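Local coordinates for DUF871 domain-containing protein (Enterococcus faecalis, PDB 2P0O) that is of unestablished function but, by family, probably hydrolyses glycosides of 6-phospho-N-acetylmuramic acid in cell-wall recycling, at residues T240-L245 against G352-L357; D181-G186 against D223-E228; A290-E295 against K331-T336. All blocks are in the same frame, centred on the assembly; numbering follows the deposited sequence. Where two conformers were deposited one is given.

Contact 1: residues T240-L245 against G352-L357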
ATOM      1  N   THR A 240       2.376  13.820  -7.904  1.00 55.91           N
ATOM      2  CA  THR A 240       1.346  14.808  -8.279  1.00 54.94           C
ATOM      3  C   THR A 240       0.158  14.911  -7.325  1.00 54.93           C
ATOM      4  O   THR A 240      -0.694  15.786  -7.505  1.00 54.92           O
ATOM      5  CB  THR A 240       0.768  14.517  -9.704  1.00 55.76           C
ATOM      6  OG1 THR A 240      -0.134  13.380  -9.668  1.00 54.09           O
ATOM      7  CG2 THR A 240       1.915  14.277 -10.733  1.00 55.05           C
ATOM      8  N   ASN A 241       0.058  14.001  -6.348  1.00 54.79           N
ATOM      9  CA  ASN A 241      -1.120  13.948  -5.475  0.50 54.53           C
ATOM     10  C   ASN A 241      -2.402  13.559  -6.234  1.00 54.42           C
ATOM     11  O   ASN A 241      -3.501  13.744  -5.732  1.00 55.43           O
ATOM     12  CB  ASN A 241      -1.331  15.290  -4.735  0.50 54.14           C
ATOM     13  CG  ASN A 241      -2.194  15.149  -3.482  0.50 53.51           C
ATOM     14  OD1 ASN A 241      -2.366  14.056  -2.955  0.50 53.46           O
ATOM     15  ND2 ASN A 241      -2.734  16.266  -2.998  0.50 53.79           N
ATOM     16  N   GLN A 242      -2.263  13.032  -7.439  1.00 53.18           N
ATOM     17  CA  GLN A 242      -3.427  12.663  -8.231  1.00 50.79           C
ATOM     18  C   GLN A 242      -3.577  11.168  -8.264  1.00 49.75           C
ATOM     19  O   GLN A 242      -2.564  10.446  -8.350  1.00 50.49           O
ATOM     20  CB  GLN A 242      -3.288  13.137  -9.678  1.00 51.14           C
ATOM     21  CG  GLN A 242      -3.289  14.629  -9.926  1.00 51.29           C
ATOM     22  CD  GLN A 242      -2.726  15.006 -11.314  1.00 53.81           C
ATOM     23  OE1 GLN A 242      -2.639  14.180 -12.226  1.00 58.65           O
ATOM     24  NE2 GLN A 242      -2.342  16.248 -11.466  1.00 51.64           N
ATOM     25  N   PHE A 243      -4.830  10.711  -8.238  1.00 47.06           N
ATOM     26  CA  PHE A 243      -5.194   9.328  -8.405  1.00 46.51           C
ATOM     27  C   PHE A 243      -5.353   9.029  -9.894  1.00 46.48           C
ATOM     28  O   PHE A 243      -6.145   9.665 -10.582  1.00 46.74           O
ATOM     29  CB  PHE A 243      -6.526   9.001  -7.683  1.00 45.71           C
ATOM     30  CG  PHE A 243      -6.445   9.107  -6.198  1.00 45.19           C
ATOM     31  CD1 PHE A 243      -5.871   8.061  -5.430  1.00 45.28           C
ATOM     32  CD2 PHE A 243      -6.918  10.248  -5.549  1.00 43.72           C
ATOM     33  CE1 PHE A 243      -5.773   8.165  -4.036  1.00 44.93           C
ATOM     34  CE2 PHE A 243      -6.849  10.360  -4.159  1.00 42.88           C
ATOM     35  CZ  PHE A 243      -6.269   9.321  -3.392  1.00 43.99           C
ATOM     36  N   LEU A 244      -4.626   8.030 -10.368  1.00 46.39           N
ATOM     37  CA  LEU A 244      -4.583   7.720 -11.775  1.00 45.60           C
ATOM     38  C   LEU A 244      -5.413   6.477 -12.017  1.00 45.59           C
ATOM     39  O   LEU A 244      -5.130   5.424 -11.432  1.00 46.41           O
ATOM     40  CB  LEU A 244      -3.127   7.509 -12.201  1.00 44.60           C
ATOM     41  CG  LEU A 244      -2.795   7.230 -13.666  1.00 45.86           C
ATOM     42  CD1 LEU A 244      -3.140   8.454 -14.537  1.00 45.91           C
ATOM     43  CD2 LEU A 244      -1.340   6.813 -13.873  1.00 42.55           C
ATOM     44  N   LEU A 245      -6.408   6.580 -12.896  1.00 44.77           N
ATOM     45  CA  LEU A 245      -7.319   5.457 -13.161  1.00 44.28           C
ATOM     46  C   LEU A 245      -7.538   5.286 -14.652  1.00 44.06           C
ATOM     47  O   LEU A 245      -7.470   6.259 -15.400  1.00 44.70           O
ATOM     48  CB  LEU A 245      -8.696   5.659 -12.475  1.00 44.54           C
ATOM     49  CG  LEU A 245      -8.826   6.043 -11.004  1.00 45.10           C
ATOM     50  CD1 LEU A 245      -8.651   7.564 -10.858  1.00 45.54           C
ATOM     51  CD2 LEU A 245     -10.193   5.620 -10.396  1.00 45.17           C
ATOM     52  N   GLY A 352     -12.322  17.521  -2.724  1.00 45.14           N
ATOM     53  CA  GLY A 352     -11.151  18.224  -3.203  1.00 44.93           C
ATOM     54  C   GLY A 352     -10.014  17.432  -3.804  1.00 45.64           C
ATOM     55  O   GLY A 352      -9.082  18.042  -4.305  1.00 46.50           O
ATOM     56  N   ASN A 353     -10.065  16.093  -3.778  1.00 45.55           N
ATOM     57  CA  ASN A 353      -9.004  15.290  -4.390  1.00 46.29           C
ATOM     58  C   ASN A 353      -9.034  15.287  -5.923  1.00 46.57           C
ATOM     59  O   ASN A 353     -10.117  15.247  -6.538  1.00 46.39           O
ATOM     60  CB  ASN A 353      -9.033  13.817  -3.904  1.00 46.82           C
ATOM     61  CG  ASN A 353      -8.618  13.653  -2.441  1.00 48.16           C
ATOM     62  OD1 ASN A 353      -8.977  12.672  -1.807  1.00 50.78           O
ATOM     63  ND2 ASN A 353      -7.904  14.631  -1.894  1.00 52.41           N
ATOM     64  N   GLN A 354      -7.841  15.274  -6.528  1.00 46.44           N
ATOM     65  CA  GLN A 354      -7.715  15.177  -7.983  1.00 46.55           C
ATOM     66  C   GLN A 354      -7.547  13.772  -8.483  1.00 45.76           C
ATOM     67  O   GLN A 354      -6.939  12.929  -7.830  1.00 45.23           O
ATOM     68  CB  GLN A 354      -6.557  15.978  -8.518  1.00 45.92           C
ATOM     69  CG  GLN A 354      -6.528  17.381  -8.057  1.00 49.95           C
ATOM     70  CD  GLN A 354      -5.306  18.058  -8.599  1.00 53.24           C
ATOM     71  OE1 GLN A 354      -5.364  18.706  -9.647  1.00 54.93           O
ATOM     72  NE2 GLN A 354      -4.178  17.869  -7.929  1.00 53.61           N
ATOM     73  N   PHE A 355      -8.068  13.543  -9.684  1.00 45.63           N
ATOM     74  CA  PHE A 355      -7.972  12.244 -10.324  1.00 44.92           C
ATOM     75  C   PHE A 355      -7.901  12.409 -11.826  1.00 45.22           C
ATOM     76  O   PHE A 355      -8.568  13.279 -12.380  1.00 44.56           O
ATOM     77  CB  PHE A 355      -9.146  11.382  -9.929  1.00 45.62           C
ATOM     78  CG  PHE A 355     -10.510  11.951 -10.300  1.00 46.48           C
ATOM     79  CD1 PHE A 355     -11.158  12.860  -9.472  1.00 45.86           C
ATOM     80  CD2 PHE A 355     -11.177  11.493 -11.441  1.00 46.19           C
ATOM     81  CE1 PHE A 355     -12.456  13.347  -9.778  1.00 45.82           C
ATOM     82  CE2 PHE A 355     -12.459  11.983 -11.765  1.00 44.23           C
ATOM     83  CZ  PHE A 355     -13.104  12.888 -10.935  1.00 45.05           C
ATOM     84  N   THR A 356      -7.093  11.555 -12.461  1.00 44.37           N
ATOM     85  CA  THR A 356      -6.768  11.637 -13.866  1.00 44.06           C
ATOM     86  C   THR A 356      -7.243  10.343 -14.553  1.00 44.22           C
ATOM     87  O   THR A 356      -6.890   9.233 -14.146  1.00 43.42           O
ATOM     88  CB  THR A 356      -5.262  11.834 -14.016  1.00 44.86           C
ATOM     89  OG1 THR A 356      -4.875  13.039 -13.311  1.00 43.38           O
ATOM     90  CG2 THR A 356      -4.846  11.894 -15.475  1.00 45.38           C
ATOM     91  N   LEU A 357      -8.054  10.495 -15.590  1.00 43.29           N
ATOM     92  CA  LEU A 357      -8.622   9.351 -16.302  1.00 43.11           C
ATOM     93  C   LEU A 357      -7.803   9.175 -17.551  1.00 44.20           C
ATOM     94  O   LEU A 357      -7.579  10.149 -18.295  1.00 43.63           O
ATOM     95  CB  LEU A 357     -10.093   9.629 -16.659  1.00 42.13           C
ATOM     96  CG  LEU A 357     -10.997   9.928 -15.461  1.00 40.89           C
ATOM     97  CD1 LEU A 357     -12.483  10.049 -15.887  1.00 42.18           C
ATOM     98  CD2 LEU A 357     -10.808   8.848 -14.319  1.00 39.00           C
TER
HETATM   99  O   HOH W   1      -5.723  15.094  -4.942  1.00 54.98           O

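Contact 2: residues D181-G186 against D223-E228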
ATOM      1  N   ASP A 181       1.150  -7.498  -6.719  1.00 57.02           N
ATOM      2  CA  ASP A 181       0.505  -8.049  -7.903  1.00 56.88           C
ATOM      3  C   ASP A 181       1.448  -8.202  -9.087  1.00 57.22           C
ATOM      4  O   ASP A 181       0.972  -8.391 -10.216  1.00 57.52           O
ATOM      5  CB  ASP A 181      -0.682  -7.159  -8.307  1.00 57.22           C
ATOM      6  CG  ASP A 181      -0.255  -5.713  -8.652  1.00 57.53           C
ATOM      7  OD1 ASP A 181       0.876  -5.312  -8.303  1.00 55.64           O
ATOM      8  OD2 ASP A 181      -1.070  -4.970  -9.242  1.00 59.60           O
ATOM      9  N   GLY A 182       2.760  -8.105  -8.837  1.00 57.33           N
ATOM     10  CA  GLY A 182       3.796  -8.408  -9.824  1.00 57.68           C
ATOM     11  C   GLY A 182       4.180  -9.884  -9.652  1.00 59.15           C
ATOM     12  O   GLY A 182       3.423 -10.781 -10.049  1.00 58.94           O
ATOM     13  N   GLN A 183       5.345 -10.119  -9.043  1.00 58.85           N
ATOM     14  CA  GLN A 183       5.763 -11.426  -8.559  1.00 59.89           C
ATOM     15  C   GLN A 183       5.179 -11.758  -7.197  1.00 58.64           C
ATOM     16  O   GLN A 183       5.579 -11.161  -6.182  1.00 58.17           O
ATOM     17  CB  GLN A 183       7.278 -11.472  -8.405  1.00 60.57           C
ATOM     18  CG  GLN A 183       7.992 -12.274  -9.439  1.00 67.00           C
ATOM     19  CD  GLN A 183       9.477 -12.397  -9.091  1.00 72.87           C
ATOM     20  OE1 GLN A 183      10.327 -11.722  -9.690  1.00 72.90           O
ATOM     21  NE2 GLN A 183       9.783 -13.226  -8.080  1.00 74.21           N
ATOM     22  N   THR A 184       4.278 -12.734  -7.174  1.00 57.60           N
ATOM     23  CA  THR A 184       3.655 -13.159  -5.921  1.00 58.13           C
ATOM     24  C   THR A 184       4.454 -14.310  -5.298  1.00 57.83           C
ATOM     25  O   THR A 184       5.070 -15.098  -6.009  1.00 57.01           O
ATOM     26  CB  THR A 184       2.178 -13.542  -6.105  1.00 58.05           C
ATOM     27  OG1 THR A 184       2.075 -14.525  -7.142  1.00 59.42           O
ATOM     28  CG2 THR A 184       1.354 -12.317  -6.484  1.00 58.98           C
ATOM     29  N   ARG A 185       4.450 -14.382  -3.972  1.00 57.96           N
ATOM     30  CA  ARG A 185       5.195 -15.408  -3.248  1.00 58.94           C
ATOM     31  C   ARG A 185       4.434 -16.730  -3.326  1.00 58.24           C
ATOM     32  O   ARG A 185       3.208 -16.762  -3.141  1.00 57.66           O
ATOM     33  CB  ARG A 185       5.419 -14.958  -1.780  1.00 59.20           C
ATOM     34  CG  ARG A 185       5.859 -16.049  -0.779  1.00 62.71           C
ATOM     35  CD  ARG A 185       7.350 -16.122  -0.413  1.00 68.73           C
ATOM     36  NE  ARG A 185       8.264 -15.905  -1.531  1.00 72.96           N
ATOM     37  CZ  ARG A 185       9.525 -16.357  -1.612  1.00 74.30           C
ATOM     38  NH1 ARG A 185      10.242 -16.064  -2.694  1.00 74.49           N
ATOM     39  NH2 ARG A 185      10.072 -17.107  -0.647  1.00 72.97           N
ATOM     40  N   GLY A 186       5.172 -17.804  -3.609  1.00 58.20           N
ATOM     41  CA  GLY A 186       4.679 -19.173  -3.542  1.00 57.85           C
ATOM     42  C   GLY A 186       4.513 -19.619  -2.104  1.00 58.76           C
ATOM     43  O   GLY A 186       4.867 -18.883  -1.157  1.00 58.42           O
ATOM     44  N   ASP A 223       4.155  -9.235  -0.937  1.00 55.13           N
ATOM     45  CA  ASP A 223       4.799 -10.050  -1.978  1.00 54.24           C
ATOM     46  C   ASP A 223       6.114  -9.446  -2.523  1.00 54.33           C
ATOM     47  O   ASP A 223       6.407  -8.274  -2.260  1.00 53.32           O
ATOM     48  CB  ASP A 223       3.836 -10.268  -3.125  1.00 54.80           C
ATOM     49  CG  ASP A 223       2.631 -11.047  -2.710  1.00 55.41           C
ATOM     50  OD1 ASP A 223       2.705 -12.284  -2.744  1.00 56.67           O
ATOM     51  OD2 ASP A 223       1.605 -10.426  -2.348  1.00 55.72           O
ATOM     52  N   PRO A 224       6.920 -10.247  -3.265  1.00 53.59           N
ATOM     53  CA  PRO A 224       8.172  -9.748  -3.849  1.00 54.66           C
ATOM     54  C   PRO A 224       8.123  -8.432  -4.646  1.00 55.83           C
ATOM     55  O   PRO A 224       9.049  -7.629  -4.520  1.00 56.64           O
ATOM     56  CB  PRO A 224       8.637 -10.912  -4.740  1.00 55.26           C
ATOM     57  CG  PRO A 224       8.122 -12.164  -4.018  1.00 52.51           C
ATOM     58  CD  PRO A 224       6.750 -11.694  -3.490  1.00 54.00           C
ATOM     59  N   THR A 225       7.108  -8.234  -5.487  1.00 55.74           N
ATOM     60  CA  THR A 225       7.016  -7.029  -6.296  1.00 55.69           C
ATOM     61  C   THR A 225       5.555  -6.692  -6.581  1.00 55.60           C
ATOM     62  O   THR A 225       4.638  -7.529  -6.437  1.00 55.53           O
ATOM     63  CB  THR A 225       7.734  -7.157  -7.685  1.00 56.22           C
ATOM     64  OG1 THR A 225       7.006  -8.078  -8.515  1.00 56.98           O
ATOM     65  CG2 THR A 225       9.233  -7.603  -7.574  1.00 57.25           C
ATOM     66  N   ILE A 226       5.349  -5.450  -7.005  1.00 55.66           N
ATOM     67  CA  ILE A 226       4.076  -5.031  -7.583  1.00 54.60           C
ATOM     68  C   ILE A 226       4.304  -4.910  -9.079  1.00 54.49           C
ATOM     69  O   ILE A 226       5.455  -4.829  -9.506  1.00 53.11           O
ATOM     70  CB  ILE A 226       3.593  -3.692  -7.001  1.00 54.97           C
ATOM     71  CG1 ILE A 226       4.760  -2.723  -6.820  1.00 54.04           C
ATOM     72  CG2 ILE A 226       2.807  -3.937  -5.677  1.00 54.13           C
ATOM     73  CD1 ILE A 226       4.335  -1.300  -6.527  1.00 53.44           C
ATOM     74  N   SER A 227       3.232  -4.904  -9.869  1.00 53.87           N
ATOM     75  CA  SER A 227       3.355  -4.765 -11.322  1.00 53.40           C
ATOM     76  C   SER A 227       3.782  -3.340 -11.699  1.00 53.75           C
ATOM     77  O   SER A 227       3.639  -2.414 -10.902  1.00 53.08           O
ATOM     78  CB  SER A 227       2.022  -5.060 -11.988  1.00 52.98           C
ATOM     79  OG  SER A 227       1.107  -4.034 -11.640  1.00 53.13           O
ATOM     80  N   GLU A 228       4.313  -3.172 -12.912  1.00 54.04           N
ATOM     81  CA  GLU A 228       4.622  -1.855 -13.455  1.00 55.19           C
ATOM     82  C   GLU A 228       3.435  -0.879 -13.391  1.00 55.14           C
ATOM     83  O   GLU A 228       3.614   0.312 -13.093  1.00 56.08           O
ATOM     84  CB  GLU A 228       5.136  -1.981 -14.904  1.00 55.10           C
ATOM     85  CG  GLU A 228       6.440  -2.778 -15.034  1.00 60.16           C
ATOM     86  CD  GLU A 228       7.699  -1.902 -14.927  1.00 66.52           C
ATOM     87  OE1 GLU A 228       7.564  -0.658 -14.765  1.00 69.30           O
ATOM     88  OE2 GLU A 228       8.828  -2.455 -15.019  1.00 69.94           O
TER
HETATM   89  O   HOH W   2      -1.178  -5.061 -12.349  1.00 48.37           O
HETATM   90  O   HOH W   3       1.356 -14.827  -2.815  1.00 34.63           O

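Contact 3: residues A290-E295 against K331-T336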
ATOM      1  N   ALA A 290     -19.067  22.465 -27.244  1.00 59.71           N
ATOM      2  CA  ALA A 290     -20.015  23.488 -26.804  1.00 59.33           C
ATOM      3  C   ALA A 290     -21.271  22.819 -26.224  1.00 58.80           C
ATOM      4  O   ALA A 290     -21.223  22.311 -25.094  1.00 59.52           O
ATOM      5  CB  ALA A 290     -20.356  24.439 -27.961  1.00 59.47           C
ATOM      6  N   THR A 291     -22.368  22.814 -26.990  1.00 57.43           N
ATOM      7  CA  THR A 291     -23.569  22.035 -26.674  1.00 56.55           C
ATOM      8  C   THR A 291     -23.242  20.537 -26.531  1.00 55.65           C
ATOM      9  O   THR A 291     -22.596  19.957 -27.405  1.00 55.22           O
ATOM     10  CB  THR A 291     -24.637  22.193 -27.774  1.00 56.58           C
ATOM     11  OG1 THR A 291     -24.877  23.585 -28.005  1.00 57.40           O
ATOM     12  CG2 THR A 291     -25.953  21.538 -27.376  1.00 57.77           C
ATOM     13  N   ILE A 292     -23.677  19.927 -25.426  1.00 54.05           N
ATOM     14  CA  ILE A 292     -23.596  18.471 -25.258  1.00 52.41           C
ATOM     15  C   ILE A 292     -24.929  17.880 -25.700  1.00 52.12           C
ATOM     16  O   ILE A 292     -25.936  18.023 -25.026  1.00 51.32           O
ATOM     17  CB  ILE A 292     -23.275  18.047 -23.782  1.00 52.85           C
ATOM     18  CG1 ILE A 292     -22.043  18.793 -23.223  1.00 51.14           C
ATOM     19  CG2 ILE A 292     -23.133  16.495 -23.652  1.00 50.60           C
ATOM     20  CD1 ILE A 292     -20.740  18.564 -24.043  1.00 52.09           C
ATOM     21  N   GLU A 293     -24.929  17.228 -26.855  1.00 51.82           N
ATOM     22  CA  GLU A 293     -26.135  16.604 -27.374  1.00 51.75           C
ATOM     23  C   GLU A 293     -26.417  15.305 -26.644  1.00 50.98           C
ATOM     24  O   GLU A 293     -25.509  14.662 -26.120  1.00 50.67           O
ATOM     25  CB  GLU A 293     -25.964  16.319 -28.860  1.00 52.24           C
ATOM     26  CG  GLU A 293     -25.275  17.452 -29.622  1.00 56.50           C
ATOM     27  CD  GLU A 293     -26.242  18.498 -30.175  1.00 61.33           C
ATOM     28  OE1 GLU A 293     -27.094  19.015 -29.415  1.00 63.74           O
ATOM     29  OE2 GLU A 293     -26.150  18.813 -31.383  1.00 63.72           O
ATOM     30  N   SER A 294     -27.681  14.923 -26.608  1.00 50.70           N
ATOM     31  CA  SER A 294     -28.079  13.585 -26.180  1.00 51.27           C
ATOM     32  C   SER A 294     -27.352  12.489 -26.986  1.00 50.81           C
ATOM     33  O   SER A 294     -27.378  12.509 -28.221  1.00 50.78           O
ATOM     34  CB  SER A 294     -29.586  13.437 -26.379  1.00 51.41           C
ATOM     35  OG  SER A 294     -30.058  12.256 -25.769  1.00 54.00           O
ATOM     36  N   GLU A 295     -26.702  11.542 -26.309  1.00 50.35           N
ATOM     37  CA  GLU A 295     -25.987  10.471 -27.035  1.00 50.04           C
ATOM     38  C   GLU A 295     -26.508   9.093 -26.591  1.00 49.74           C
ATOM     39  O   GLU A 295     -27.594   8.692 -27.022  1.00 50.07           O
ATOM     40  CB  GLU A 295     -24.472  10.638 -26.901  1.00 49.87           C
ATOM     41  CG  GLU A 295     -23.657   9.806 -27.848  1.00 50.99           C
ATOM     42  CD  GLU A 295     -22.152   9.945 -27.634  1.00 53.60           C
ATOM     43  OE1 GLU A 295     -21.675   9.700 -26.499  1.00 53.88           O
ATOM     44  OE2 GLU A 295     -21.438  10.284 -28.612  1.00 54.97           O
ATOM     45  N   LYS A 331     -31.139  12.648 -19.349  1.00 46.20           N
ATOM     46  CA  LYS A 331     -30.393  13.896 -19.330  1.00 45.54           C
ATOM     47  C   LYS A 331     -28.901  13.722 -19.100  1.00 45.11           C
ATOM     48  O   LYS A 331     -28.168  14.706 -19.092  1.00 45.30           O
ATOM     49  CB  LYS A 331     -30.948  14.844 -18.266  1.00 45.64           C
ATOM     50  CG  LYS A 331     -32.458  15.010 -18.295  1.00 44.41           C
ATOM     51  CD  LYS A 331     -32.895  16.070 -17.267  1.00 46.20           C
ATOM     52  CE  LYS A 331     -32.809  15.564 -15.825  1.00 45.60           C
ATOM     53  NZ  LYS A 331     -33.245  14.137 -15.598  1.00 43.22           N
ATOM     54  N   VAL A 332     -28.449  12.477 -18.947  1.00 44.80           N
ATOM     55  CA  VAL A 332     -27.054  12.180 -18.559  1.00 44.02           C
ATOM     56  C   VAL A 332     -26.474  11.189 -19.576  1.00 44.56           C
ATOM     57  O   VAL A 332     -26.907  10.023 -19.595  1.00 44.76           O
ATOM     58  CB  VAL A 332     -26.991  11.552 -17.125  1.00 44.22           C
ATOM     59  CG1 VAL A 332     -25.562  11.120 -16.740  1.00 41.19           C
ATOM     60  CG2 VAL A 332     -27.571  12.507 -16.057  1.00 43.86           C
ATOM     61  N   ASN A 333     -25.521  11.634 -20.419  1.00 43.61           N
ATOM     62  CA  ASN A 333     -24.826  10.720 -21.335  1.00 43.31           C
ATOM     63  C   ASN A 333     -23.850   9.813 -20.600  1.00 43.38           C
ATOM     64  O   ASN A 333     -23.095  10.272 -19.709  1.00 42.78           O
ATOM     65  CB  ASN A 333     -24.052  11.495 -22.403  1.00 43.58           C
ATOM     66  CG  ASN A 333     -24.960  12.217 -23.381  1.00 45.63           C
ATOM     67  OD1 ASN A 333     -26.167  11.955 -23.456  1.00 44.91           O
ATOM     68  ND2 ASN A 333     -24.378  13.119 -24.149  1.00 45.90           N
ATOM     69  N   THR A 334     -23.858   8.534 -20.953  1.00 42.71           N
ATOM     70  CA  THR A 334     -22.906   7.600 -20.367  1.00 43.00           C
ATOM     71  C   THR A 334     -21.776   7.448 -21.361  1.00 42.90           C
ATOM     72  O   THR A 334     -22.023   7.113 -22.519  1.00 41.75           O
ATOM     73  CB  THR A 334     -23.564   6.236 -20.085  1.00 43.19           C
ATOM     74  OG1 THR A 334     -24.370   5.882 -21.220  1.00 44.39           O
ATOM     75  CG2 THR A 334     -24.478   6.339 -18.871  1.00 41.20           C
ATOM     76  N   ILE A 335     -20.548   7.706 -20.917  1.00 43.09           N
ATOM     77  CA  ILE A 335     -19.402   7.823 -21.840  1.00 43.24           C
ATOM     78  C   ILE A 335     -18.541   6.584 -21.780  1.00 43.92           C
ATOM     79  O   ILE A 335     -18.234   5.983 -22.794  1.00 44.22           O
ATOM     80  CB  ILE A 335     -18.466   9.034 -21.489  1.00 43.73           C
ATOM     81  CG1 ILE A 335     -19.263  10.328 -21.247  1.00 42.11           C
ATOM     82  CG2 ILE A 335     -17.359   9.204 -22.570  1.00 42.30           C
ATOM     83  CD1 ILE A 335     -20.168  10.671 -22.405  1.00 47.28           C
ATOM     84  N   THR A 336     -18.104   6.224 -20.584  1.00 43.84           N
ATOM     85  CA  THR A 336     -17.288   5.034 -20.432  1.00 43.92           C
ATOM     86  C   THR A 336     -17.407   4.627 -18.965  1.00 44.48           C
ATOM     87  O   THR A 336     -18.244   5.182 -18.240  1.00 44.39           O
ATOM     88  CB  THR A 336     -15.819   5.279 -20.906  1.00 43.47           C
ATOM     89  OG1 THR A 336     -15.035   4.130 -20.642  1.00 44.23           O
ATOM     90  CG2 THR A 336     -15.164   6.460 -20.181  1.00 41.62           C
TER
HETATM   91  O   HOH W   4     -23.147   8.965 -24.495  1.00 59.39           O

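Contact 1: residues T240-L245 against G352-L357
Q242 meets T356 on one face of a parallel strand pair, and F243, L245, F355 and L357 meet on the other. The pair belongs to the three-stranded mixed sheet of the C-terminal part, whose family is grouped with the cyclophilin-like folds. Strand 260-263 runs along the other side of 354-357. The axes of 242-245 and 354-357 differ by 24° in direction.

Q242 stretches out past CG. It brings OE1 to the T356 hydroxyl, and T356 OG1 donates to Q242 OE1 at 2.7 Å. The hydroxyl sits well above the amide plane. T356 OG1 is also hydrogen-bonded to T261 OG1, which ties all three strands together. Q354 packs beside Q242, with Q354 CB 3.8 Å from Q242 CG. Their amide planes stand 77° apart, so they do not stack.

On the opposite face F243 CB and F355 CB are 4.2 Å apart, but the rings part company. F355 has its CG between the backbone N and the carbonyl carbon (chi1 60°), and its ring leads away to H262. The F243 ring stacks on Y237 instead. N353 OD1 and Q354 O lie at the F243 ring edge, near its plane. N353 OD1 is hydrogen-bonded to K350 N. L245 CD1 touches F355 CB at 4.0 Å.

Between the faces, F243 N donates to Q354 O, T356 N to F243 O at 2.8 Å, and L245 N to T356 O. Ahead of F243, one water links the chains, donating to N241 O at 2.7 Å and accepting from Q354 N at the same distance.

Contact 2: residues D181-G186 against D223-E228
D181 and D223 hold this contact with their flat carboxylates, each taking a backbone N-H of the other loop in a different way. S227 N approaches D181 OD1 from above the carboxylate plane, 49° out of it, at 2.9 Å. R185 N comes instead to the anti lone pair of D223 OD1, at 3.0 Å. The other oxygens turn to neighbours: D181 OD2 to T230 OG1 and K341 NZ, D223 OD2 to the backbone N of G180 and L192.

The two loops follow strands 173-178 and 218-221, the last two of the TIM barrel. They therefore lie at the C-terminal ends of the strands, the rim where TIM-barrel enzymes carry their active sites.

Between the carboxylates, backbone atoms and the T225 hydroxyl join the loops. G182 N donates to T225 O. Q183 N donates to T225 OG1 at 2.7 Å, nearly straight at 174°. The hydroxyl sits between the backbone N and the carbonyl carbon of T225 (chi1 69°), a position that lets it face Q183. A weak bond from T225 N to Q183 O, at 3.4 Å, runs the other way. P224 CD lies 3.0 Å from Q183 O and packs on R185 CB at 3.9 Å.

A water donates to D181 OD2 and is hydrogen-bonded to S227 OG, which also bonds T230 OG1. S227 is the N-cap residue of helix 228-240. D181, through OD1 to S227 N and OD2 to T230 OG1, probably helps to hold the start of that helix. Its salt bridge to K341 joins this barrel rim to the C-terminal part.

Contact 3: residues A290-E295 against K331-T336
N333 puts its side-chain amide into the turn of backbone at E293-E295 and grips it with both ends. N333 ND2 donates to E293 O at 2.7 Å, with an N-H...O angle of 167°. The acceptor lies in the plane of the N333 amide. E295 N in turn donates to N333 OD1 at 2.9 Å, but from above the carbonyl plane, 47° out of it. One bond is thus in the amide plane and the other well out of it. CG is anti to the carbonyl carbon of N333 (chi1 -68°), which sends the amide toward the turn. The donor at E295 and the acceptor at E293 are consistent with the modelled flip of the amide. N309 ND2 is a further partner of OD1.

Two carbons flank the ND2 nitrogen of this buried residue. I292 CG2 touches N333 ND2 at 3.6 Å, and E295 CB comes within 3.7 Å of the same nitrogen. I292 itself packs on I307 of the next strand.

Strand 332-337 is the outermost strand on one side of a four-stranded antiparallel sheet, beside 304-308. The loop 290-295 comes before strand 304-308, and its turn is held to the edge strand by the N333 side chain. Further along, I335 and T336 both face V305 in a classic beta bulge.

Beyond N333 the contact thins out. The side chain of E293 starts away from the strand, and S294 is exposed. E295 reaches along the strand at full stretch, yet its OE1 comes no nearer than 4.5 Å to I335 CD1. A water lies between E295 OE1 (2.6 Å) and T334 O (2.9 Å). E295 OE1 is also bonded to S252 OG, and E295 OE2 to R253 N.

Contact 2 lies in the TIM barrel, and contacts 1 and 3 lie in the C-terminal part. Contact 1 is the middle one: its centre is about 24 Å from that of contact 2 and about 23 Å from that of contact 3. Contacts 2 and 3 are about 40 Å apart between centres. None touches another; the nearest atoms of contacts 1 and 3 are about 6 Å apart, and those of contacts 1 and 2 about 8 Å. Helix 228-240 starts at contact 2 and ends at contact 1. The bound sodium ion, at M211, D213 and V216, is about 13 Å from the F243 side chain. Between contacts 2 and 3 the nearest atoms are about 20 Å apart.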